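Local coordinates for interferon-activable protein 202 (Mus musculus, PDB 4L5Q) that binds double-stranded DNA without sequence specificity through its first HIN-200 domain and restrains the AIM2 inflammasome, probably by sequestering cytosolic DNA, at residues Met18-Leu23 with Ala41-Glu46; Gly34-Phe39 with Val54-Leu59; Val155-Glu160 with Ser194-Glu199. One frame throughout, in Å; residues are numbered along the deposited sequence.

Interaction 1 (Met18-Leu23 with Ala41-Glu46); sequences MTVMVL and ATVATE
Val-20 and Val-43 press their side chains together at about a right angle, and the 3.5 Å between Val-20 CG2 and Val-43 CG2 is tighter than ordinary carbon packing. The first torsion of Val-43 lies off the staggered positions (chi1 106°), which turns CG1 against CB and CG1 of Val-20 while CG2 approaches the carbonyl O of Met-21 at 3.4 Å. Val-22 CG2 packs on Val-43 CG2, at 4.0 Å. Thr-45 holds its methyl anti to its carbonyl carbon, and this CG2 reaches Val-20 CG1 at 3.8 Å; the Thr-45 hydroxyl instead meets the backbone amides of Ser-47 and Lys-48. Beneath these side chains strands 18-25 and 39-44 run antiparallel, at 140° between the short segments, as neighbours in the first OB fold of this tandem-OB HIN domain; strand 39-44 belongs to the region required for homomultimerization. Met-21 N to Ala-44 O, at 2.8 Å, is nearly straight (170°). Ala-44 N returns a bond to Met-21 O and Leu-23 N donates to Thr-42 O, each at 2.9 Å. On the face carrying Met-21 and Ala-44, Leu-23 CD1 comes within 3.9 Å of Ala-44 CB, and helix 102-108 covers this side.

Interaction 2 (Gly34-Phe39 with Val54-Leu59); sequences GKENMF and VFNMDL
Val-54 and Phe-39 form an antiparallel hydrogen-bonded pair, with both bonds 3.2 Å long: Phe-39 N to Val-54 O, and Val-54 N to Phe-39 O, the latter almost straight at 174°. The valine also lies over one face of the Phe-39 ring. Its CG1 sits 3.7 Å from the ring centroid, 29° off the normal, a CH-pi contact reached with chi1 nearly eclipsed at 9°. Phe-55 points its ring the same way as Met-38, whose SD lies 3.9 Å from Phe-55 CE1 in an oblique Met-aromatic contact. At Asn-56 the chain turns, OD1 accepting from Asp-58 N in an Asx turn. Met-57 N donates to Glu-36 OE2 at 3.1 Å, from above the carboxylate plane; the extended glutamate runs past the methionine in the opposite direction. Bends at chi2 and chi3 fold Met-57 over Asn-37 O, setting SD at the edge of the Phe-39 ring and CE 3.5 Å from Phe-39 CD2. Leu-59 brings its carbonyl O to the edge of that ring. Phe-63 meets the same ring edge-to-face. Phe-39 and Val-54 are the first and last residues of the antiparallel hairpin 39-44/49-54, and mark its open end, where the chain leaves the sheet of the first OB fold for loops.

Interaction 3 (Val155-Glu160 with Ser194-Glu199); sequences VVWDKE and SFIKGE. Unlike the reference sequence in segment 155-160: Glu-160 (reference Lys).
The Trp-157 indole turns its edge to Ser-194, whose carbonyl O lies near the ring plane, 3.6 Å from Trp-157 CH2. One face carries the aliphatic base of Lys-159, with Lys-159 CB 3.5 Å above the plane and offset toward the rim. Ile-196 arrives obliquely, its CD1 3.8 Å from Trp-157 CE3, the two side chains sliding past each other in opposite directions. The ring reaches this far because CG stands opposite the backbone N (chi1 174°), and its rotation is fixed at the other end: Trp-157 NE1 donates to Glu-160 O at 2.9 Å, with that oxygen only 9° out of the indole plane. Between the segments the touch is van der Waals, of ring carbons with a carbonyl oxygen, a serine CB and the isoleucine end; 210 Å² is buried. Lys-159 extends its chain past the indole, bent at chi3 (92°), and its ammonium is held by the carbonyl oxygens of Asn-192, Gly-191 and Tyr-31. Ser-194 OG bonds to Gly-191 N and Ser-176 O. The tryptophan thus reaches from the end of strand 152-157 to Ser-194 and to Ile-196 of strand 195-197 in the second OB fold, while strand 171-180 pairs with the latter strand and supplies Leu-174 and Phe-177 against Ile-196.

Interactions 1 and 2 both belong to the first OB fold and both use strand 39-44, interaction 2 at its first residue and interaction 1 further along; their segments alternate along the chain and their centres lie about 19 Å apart. Interaction 3 sits in the second OB fold, across the chain's centre from interaction 1 and about 25 Å from it between centres. Interactions 1 and 3 are buried; interaction 2 is partly so and ends at an exposed glutamate. Chemistry follows position. Adjacent strands in interaction 1 are joined by a backbone ladder with aliphatic packing, interaction 2 mixes a single bridge pair with ring, sulfur and carboxylate contacts in loops, and in interaction 3 a tryptophan spans segments that are not sheet neighbours.

Interaction 1 (Met18-Leu23 with Ala41-Glu46)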
loop_
_atom_site.group_PDB
_atom_site.type_symbol
_atom_site.label_atom_id
_atom_site.label_comp_id
_atom_site.label_asym_id
_atom_site.label_seq_id
_atom_site.Cartn_x
_atom_site.Cartn_y
_atom_site.Cartn_z
ATOM N N MET A 18 7.206 18.400 -1.445
ATOM C CA MET A 18 6.272 18.232 -0.333
ATOM C C MET A 18 7.003 17.530 0.808
ATOM O O MET A 18 7.613 16.477 0.611
ATOM C CB MET A 18 5.029 17.433 -0.763
ATOM C CG MET A 18 3.968 17.280 0.331
ATOM S SD MET A 18 2.510 16.349 -0.189
ATOM C CE MET A 18 1.515 17.698 -0.814
ATOM N N THR A 19 6.976 18.134 1.993
ATOM C CA THR A 19 7.605 17.534 3.166
ATOM C C THR A 19 6.607 16.639 3.893
ATOM O O THR A 19 5.460 17.026 4.108
ATOM C CB THR A 19 8.165 18.608 4.123
ATOM O OG1 THR A 19 9.171 19.370 3.442
ATOM C CG2 THR A 19 8.783 17.964 5.359
ATOM N N VAL A 20 7.045 15.432 4.246
ATOM C CA VAL A 20 6.194 14.454 4.920
ATOM C C VAL A 20 6.968 13.796 6.068
ATOM O O VAL A 20 8.204 13.782 6.060
ATOM C CB VAL A 20 5.746 13.362 3.934
ATOM C CG1 VAL A 20 4.897 13.951 2.809
ATOM C CG2 VAL A 20 6.959 12.649 3.352
ATOM N N MET A 21 6.248 13.261 7.053
ATOM C CA MET A 21 6.872 12.441 8.092
ATOM C C MET A 21 6.541 10.981 7.807
ATOM O O MET A 21 5.377 10.633 7.617
ATOM C CB MET A 21 6.382 12.831 9.499
ATOM C CG MET A 21 7.232 12.242 10.646
ATOM S SD MET A 21 6.590 12.503 12.330
ATOM C CE MET A 21 5.235 11.325 12.341
ATOM N N VAL A 22 7.563 10.134 7.750
ATOM C CA VAL A 22 7.347 8.705 7.523
ATOM C C VAL A 22 6.686 8.058 8.743
ATOM O O VAL A 22 7.166 8.201 9.871
ATOM C CB VAL A 22 8.663 7.976 7.193
ATOM C CG1 VAL A 22 8.417 6.482 7.003
ATOM C CG2 VAL A 22 9.304 8.577 5.955
ATOM N N LEU A 23 5.575 7.360 8.514
ATOM C CA LEU A 23 4.881 6.651 9.584
ATOM C C LEU A 23 5.329 5.193 9.632
ATOM O O LEU A 23 5.826 4.720 10.653
ATOM C CB LEU A 23 3.361 6.733 9.392
ATOM C CG LEU A 23 2.772 8.136 9.261
ATOM C CD1 LEU A 23 1.268 8.091 9.052
ATOM C CD2 LEU A 23 3.120 8.964 10.478
ATOM N N ALA A 41 4.839 2.123 1.916
ATOM C CA ALA A 41 5.021 3.036 3.036
ATOM C C ALA A 41 3.762 3.865 3.273
ATOM O O ALA A 41 2.937 4.042 2.372
ATOM C CB ALA A 41 6.228 3.942 2.797
ATOM N N THR A 42 3.607 4.355 4.495
ATOM C CA THR A 42 2.580 5.343 4.780
ATOM C C THR A 42 3.285 6.559 5.335
ATOM O O THR A 42 4.251 6.447 6.097
ATOM C CB THR A 42 1.529 4.835 5.779
ATOM O OG1 THR A 42 2.175 4.482 7.008
ATOM C CG2 THR A 42 0.811 3.615 5.219
ATOM N N VAL A 43 2.794 7.725 4.951
ATOM C CA VAL A 43 3.499 8.959 5.216
ATOM C C VAL A 43 2.452 10.025 5.539
ATOM O O VAL A 43 1.290 9.867 5.166
ATOM C CB VAL A 43 4.344 9.312 3.981
ATOM C CG1 VAL A 43 3.726 10.463 3.199
ATOM C CG2 VAL A 43 5.782 9.570 4.380
ATOM N N ALA A 44 2.829 11.089 6.246
ATOM C CA ALA A 44 1.832 12.099 6.626
ATOM C C ALA A 44 2.319 13.543 6.555
ATOM O O ALA A 44 3.484 13.835 6.826
ATOM C CB ALA A 44 1.278 11.805 8.016
ATOM N N THR A 45 1.410 14.442 6.187
ATOM C CA THR A 45 1.644 15.877 6.305
ATOM C C THR A 45 0.865 16.375 7.516
ATOM O O THR A 45 0.432 15.574 8.347
ATOM C CB THR A 45 1.170 16.635 5.053
ATOM O OG1 THR A 45 -0.243 16.460 4.890
ATOM C CG2 THR A 45 1.886 16.122 3.809
ATOM N N GLU A 46 0.677 17.687 7.620
ATOM C CA GLU A 46 -0.131 18.248 8.698
ATOM C C GLU A 46 -1.610 17.953 8.481
ATOM O O GLU A 46 -2.384 17.881 9.437
ATOM C CB GLU A 46 0.054 19.764 8.781
ATOM C CG GLU A 46 1.444 20.223 9.166
ATOM C CD GLU A 46 1.577 21.733 9.130
ATOM O OE1 GLU A 46 1.212 22.387 10.130
ATOM O OE2 GLU A 46 2.048 22.259 8.098
#

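Interaction 2 (Gly34-Phe39 with Val54-Leu59)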
loop_
_atom_site.group_PDB
_atom_site.type_symbol
_atom_site.label_atom_id
_atom_site.label_comp_id
_atom_site.label_asym_id
_atom_site.label_seq_id
_atom_site.Cartn_x
_atom_site.Cartn_y
_atom_site.Cartn_z
ATOM N N GLY A 34 12.111 -10.555 -12.205
ATOM C CA GLY A 34 12.981 -9.776 -13.070
ATOM C C GLY A 34 12.990 -8.292 -12.752
ATOM O O GLY A 34 13.797 -7.540 -13.306
ATOM N N LYS A 35 12.099 -7.869 -11.860
ATOM C CA LYS A 35 11.984 -6.457 -11.509
ATOM C C LYS A 35 12.693 -6.144 -10.197
ATOM O O LYS A 35 12.829 -7.011 -9.332
ATOM C CB LYS A 35 10.511 -6.049 -11.408
ATOM C CG LYS A 35 9.702 -6.297 -12.674
ATOM C CD LYS A 35 10.136 -5.374 -13.799
ATOM C CE LYS A 35 9.706 -3.929 -13.542
ATOM N NZ LYS A 35 8.219 -3.757 -13.592
ATOM N N GLU A 36 13.149 -4.904 -10.056
ATOM C CA GLU A 36 13.732 -4.441 -8.804
ATOM C C GLU A 36 12.696 -4.559 -7.690
ATOM O O GLU A 36 11.495 -4.416 -7.940
ATOM C CB GLU A 36 14.182 -2.981 -8.956
ATOM C CG GLU A 36 14.947 -2.408 -7.763
ATOM C CD GLU A 36 15.374 -0.969 -7.989
ATOM O OE1 GLU A 36 15.126 -0.441 -9.096
ATOM O OE2 GLU A 36 15.956 -0.363 -7.062
ATOM N N ASN A 37 13.154 -4.838 -6.472
ATOM C CA ASN A 37 12.266 -4.867 -5.309
ATOM C C ASN A 37 11.553 -3.536 -5.102
ATOM O O ASN A 37 12.043 -2.487 -5.529
ATOM C CB ASN A 37 13.053 -5.212 -4.041
ATOM C CG ASN A 37 13.316 -6.696 -3.898
ATOM O OD1 ASN A 37 12.899 -7.496 -4.736
ATOM N ND2 ASN A 37 14.026 -7.073 -2.838
ATOM N N MET A 38 10.394 -3.587 -4.448
ATOM C CA MET A 38 9.670 -2.385 -4.050
ATOM C C MET A 38 9.338 -2.489 -2.565
ATOM O O MET A 38 9.495 -3.557 -1.960
ATOM C CB MET A 38 8.375 -2.233 -4.860
ATOM C CG MET A 38 7.230 -3.139 -4.399
ATOM S SD MET A 38 5.676 -2.831 -5.272
ATOM C CE MET A 38 5.178 -1.353 -4.385
ATOM N N PHE A 39 8.903 -1.385 -1.968
ATOM C CA PHE A 39 8.295 -1.466 -0.637
ATOM C C PHE A 39 7.109 -0.523 -0.500
ATOM O O PHE A 39 6.990 0.447 -1.253
ATOM C CB PHE A 39 9.325 -1.293 0.497
ATOM C CG PHE A 39 9.971 0.067 0.560
ATOM C CD1 PHE A 39 9.366 1.109 1.255
ATOM C CD2 PHE A 39 11.210 0.286 -0.025
ATOM C CE1 PHE A 39 9.971 2.354 1.337
ATOM C CE2 PHE A 39 11.824 1.528 0.046
ATOM C CZ PHE A 39 11.200 2.569 0.727
ATOM N N VAL A 54 7.230 2.876 -3.329
ATOM C CA VAL A 54 8.542 3.317 -3.796
ATOM C C VAL A 54 9.294 2.205 -4.513
ATOM O O VAL A 54 9.450 1.090 -4.000
ATOM C CB VAL A 54 9.375 4.012 -2.682
ATOM C CG1 VAL A 54 8.705 3.859 -1.342
ATOM C CG2 VAL A 54 10.824 3.529 -2.671
ATOM N N PHE A 55 9.727 2.523 -5.726
ATOM C CA PHE A 55 10.290 1.535 -6.626
ATOM C C PHE A 55 11.812 1.619 -6.704
ATOM O O PHE A 55 12.448 0.756 -7.306
ATOM C CB PHE A 55 9.649 1.678 -8.010
ATOM C CG PHE A 55 8.157 1.481 -7.997
ATOM C CD1 PHE A 55 7.613 0.201 -7.972
ATOM C CD2 PHE A 55 7.295 2.574 -7.987
ATOM C CE1 PHE A 55 6.232 0.011 -7.944
ATOM C CE2 PHE A 55 5.912 2.397 -7.961
ATOM C CZ PHE A 55 5.382 1.112 -7.940
ATOM N N ASN A 56 12.381 2.648 -6.078
ATOM C CA ASN A 56 13.834 2.833 -6.007
ATOM C C ASN A 56 14.387 2.403 -4.650
ATOM O O ASN A 56 14.122 3.045 -3.631
ATOM C CB ASN A 56 14.192 4.301 -6.280
ATOM C CG ASN A 56 15.695 4.568 -6.241
ATOM O OD1 ASN A 56 16.507 3.647 -6.123
ATOM N ND2 ASN A 56 16.069 5.841 -6.353
ATOM N N MET A 57 15.173 1.331 -4.640
ATOM C CA MET A 57 15.665 0.771 -3.384
ATOM C C MET A 57 16.816 1.557 -2.762
ATOM O O MET A 57 17.248 1.260 -1.648
ATOM C CB MET A 57 16.021 -0.708 -3.556
ATOM C CG MET A 57 14.813 -1.592 -3.807
ATOM S SD MET A 57 13.566 -1.448 -2.508
ATOM C CE MET A 57 12.421 -0.270 -3.238
ATOM N N ASP A 58 17.291 2.577 -3.471
ATOM C CA ASP A 58 18.284 3.491 -2.915
ATOM C C ASP A 58 17.652 4.365 -1.825
ATOM O O ASP A 58 18.350 5.099 -1.125
ATOM C CB ASP A 58 18.864 4.390 -4.016
ATOM C CG ASP A 58 19.599 3.607 -5.093
ATOM O OD1 ASP A 58 19.866 2.404 -4.886
ATOM O OD2 ASP A 58 19.922 4.206 -6.146
ATOM N N LEU A 59 16.330 4.272 -1.686
ATOM C CA LEU A 59 15.577 5.173 -0.818
ATOM C C LEU A 59 15.124 4.545 0.494
ATOM O O LEU A 59 14.513 5.230 1.318
ATOM C CB LEU A 59 14.345 5.710 -1.556
ATOM C CG LEU A 59 14.570 6.518 -2.834
ATOM C CD1 LEU A 59 13.251 7.050 -3.360
ATOM C CD2 LEU A 59 15.547 7.652 -2.589
#

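Interaction 3 (Val155-Glu160 with Ser194-Glu199)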
loop_
_atom_site.group_PDB
_atom_site.type_symbol
_atom_site.label_atom_id
_atom_site.label_comp_id
_atom_site.label_asym_id
_atom_site.label_seq_id
_atom_site.Cartn_x
_atom_site.Cartn_y
_atom_site.Cartn_z
ATOM N N VAL A 155 -10.816 -12.945 -0.779
ATOM C CA VAL A 155 -9.549 -12.364 -1.223
ATOM C C VAL A 155 -8.813 -13.359 -2.115
ATOM O O VAL A 155 -8.480 -14.458 -1.673
ATOM C CB VAL A 155 -8.637 -11.996 -0.037
ATOM C CG1 VAL A 155 -7.347 -11.379 -0.538
ATOM C CG2 VAL A 155 -9.341 -11.039 0.899
ATOM N N VAL A 156 -8.566 -12.980 -3.366
ATOM C CA VAL A 156 -7.886 -13.868 -4.314
ATOM C C VAL A 156 -6.432 -13.446 -4.546
ATOM O O VAL A 156 -6.158 -12.285 -4.864
ATOM C CB VAL A 156 -8.630 -13.926 -5.664
ATOM C CG1 VAL A 156 -7.935 -14.887 -6.614
ATOM C CG2 VAL A 156 -10.079 -14.344 -5.454
ATOM N N TRP A 157 -5.509 -14.390 -4.372
ATOM C CA TRP A 157 -4.086 -14.163 -4.616
ATOM C C TRP A 157 -3.600 -15.166 -5.661
ATOM O O TRP A 157 -3.482 -16.358 -5.373
ATOM C CB TRP A 157 -3.301 -14.336 -3.307
ATOM C CG TRP A 157 -1.806 -14.268 -3.457
ATOM C CD1 TRP A 157 -0.966 -15.288 -3.801
ATOM C CD2 TRP A 157 -0.973 -13.117 -3.252
ATOM N NE1 TRP A 157 0.336 -14.841 -3.831
ATOM C CE2 TRP A 157 0.358 -13.514 -3.496
ATOM C CE3 TRP A 157 -1.225 -11.792 -2.890
ATOM C CZ2 TRP A 157 1.436 -12.626 -3.387
ATOM C CZ3 TRP A 157 -0.152 -10.912 -2.782
ATOM C CH2 TRP A 157 1.159 -11.333 -3.032
ATOM N N ASP A 158 -3.331 -14.694 -6.877
ATOM C CA ASP A 158 -2.909 -15.601 -7.943
ATOM C C ASP A 158 -1.446 -15.419 -8.347
ATOM O O ASP A 158 -1.072 -15.715 -9.481
ATOM C CB ASP A 158 -3.832 -15.507 -9.171
ATOM C CG ASP A 158 -3.811 -14.135 -9.830
ATOM O OD1 ASP A 158 -3.052 -13.249 -9.385
ATOM O OD2 ASP A 158 -4.572 -13.940 -10.803
ATOM N N LYS A 159 -0.629 -14.932 -7.417
ATOM C CA LYS A 159 0.798 -14.768 -7.665
ATOM C C LYS A 159 1.582 -15.884 -6.977
ATOM O O LYS A 159 1.008 -16.911 -6.605
ATOM C CB LYS A 159 1.265 -13.388 -7.185
ATOM C CG LYS A 159 0.469 -12.236 -7.794
ATOM C CD LYS A 159 0.827 -10.895 -7.165
ATOM C CE LYS A 159 1.929 -10.189 -7.928
ATOM N NZ LYS A 159 2.252 -8.858 -7.339
ATOM N N GLU A 160 2.887 -15.690 -6.824
ATOM C CA GLU A 160 3.738 -16.655 -6.128
ATOM C C GLU A 160 3.229 -16.941 -4.714
ATOM O O GLU A 160 2.965 -16.015 -3.948
ATOM C CB GLU A 160 5.176 -16.132 -6.063
ATOM C CG GLU A 160 6.126 -16.988 -5.234
ATOM C CD GLU A 160 6.533 -18.267 -5.939
ATOM O OE1 GLU A 160 7.164 -18.179 -7.014
ATOM O OE2 GLU A 160 6.223 -19.360 -5.416
ATOM N N SER A 194 0.558 -5.996 -4.954
ATOM C CA SER A 194 -0.076 -6.562 -3.773
ATOM C C SER A 194 0.955 -7.249 -2.884
ATOM O O SER A 194 1.892 -7.874 -3.382
ATOM C CB SER A 194 -1.191 -7.521 -4.177
ATOM O OG SER A 194 -2.201 -6.828 -4.888
ATOM N N PHE A 195 0.785 -7.110 -1.571
ATOM C CA PHE A 195 1.736 -7.657 -0.610
ATOM C C PHE A 195 1.001 -8.092 0.648
ATOM O O PHE A 195 0.123 -7.379 1.142
ATOM C CB PHE A 195 2.798 -6.609 -0.270
ATOM C CG PHE A 195 3.859 -7.094 0.681
ATOM C CD1 PHE A 195 4.740 -8.109 0.309
ATOM C CD2 PHE A 195 3.999 -6.514 1.939
ATOM C CE1 PHE A 195 5.730 -8.551 1.182
ATOM C CE2 PHE A 195 4.985 -6.945 2.819
ATOM C CZ PHE A 195 5.853 -7.969 2.441
ATOM N N ILE A 196 1.356 -9.267 1.156
ATOM C CA ILE A 196 0.788 -9.769 2.402
ATOM C C ILE A 196 1.892 -9.979 3.439
ATOM O O ILE A 196 3.017 -10.348 3.102
ATOM C CB ILE A 196 0.019 -11.088 2.190
ATOM C CG1 ILE A 196 -0.962 -10.959 1.026
ATOM C CG2 ILE A 196 -0.728 -11.492 3.448
ATOM C CD1 ILE A 196 -1.833 -12.197 0.826
ATOM N N LYS A 197 1.558 -9.725 4.701
ATOM C CA LYS A 197 2.498 -9.851 5.804
ATOM C C LYS A 197 1.715 -10.170 7.075
ATOM O O LYS A 197 0.572 -9.743 7.224
ATOM C CB LYS A 197 3.275 -8.541 5.976
ATOM C CG LYS A 197 4.200 -8.497 7.184
ATOM C CD LYS A 197 4.406 -7.067 7.675
ATOM C CE LYS A 197 5.087 -6.199 6.633
ATOM N NZ LYS A 197 5.298 -4.805 7.124
ATOM N N GLY A 198 2.317 -10.924 7.989
ATOM C CA GLY A 198 1.695 -11.186 9.275
ATOM C C GLY A 198 1.676 -9.954 10.162
ATOM O O GLY A 198 1.769 -8.830 9.666
ATOM N N GLU A 199 1.557 -10.170 11.471
ATOM C CA GLU A 199 1.501 -9.084 12.454
ATOM C C GLU A 199 0.339 -8.135 12.181
ATOM O O GLU A 199 0.501 -6.913 12.193
ATOM C CB GLU A 199 2.821 -8.305 12.494
ATOM C CG GLU A 199 4.056 -9.174 12.669
ATOM C CD GLU A 199 5.345 -8.388 12.523
ATOM O OE1 GLU A 199 5.539 -7.407 13.273
ATOM O OE2 GLU A 199 6.161 -8.750 11.650
ATOM O OXT GLU A 199 -0.784 -8.574 11.933
#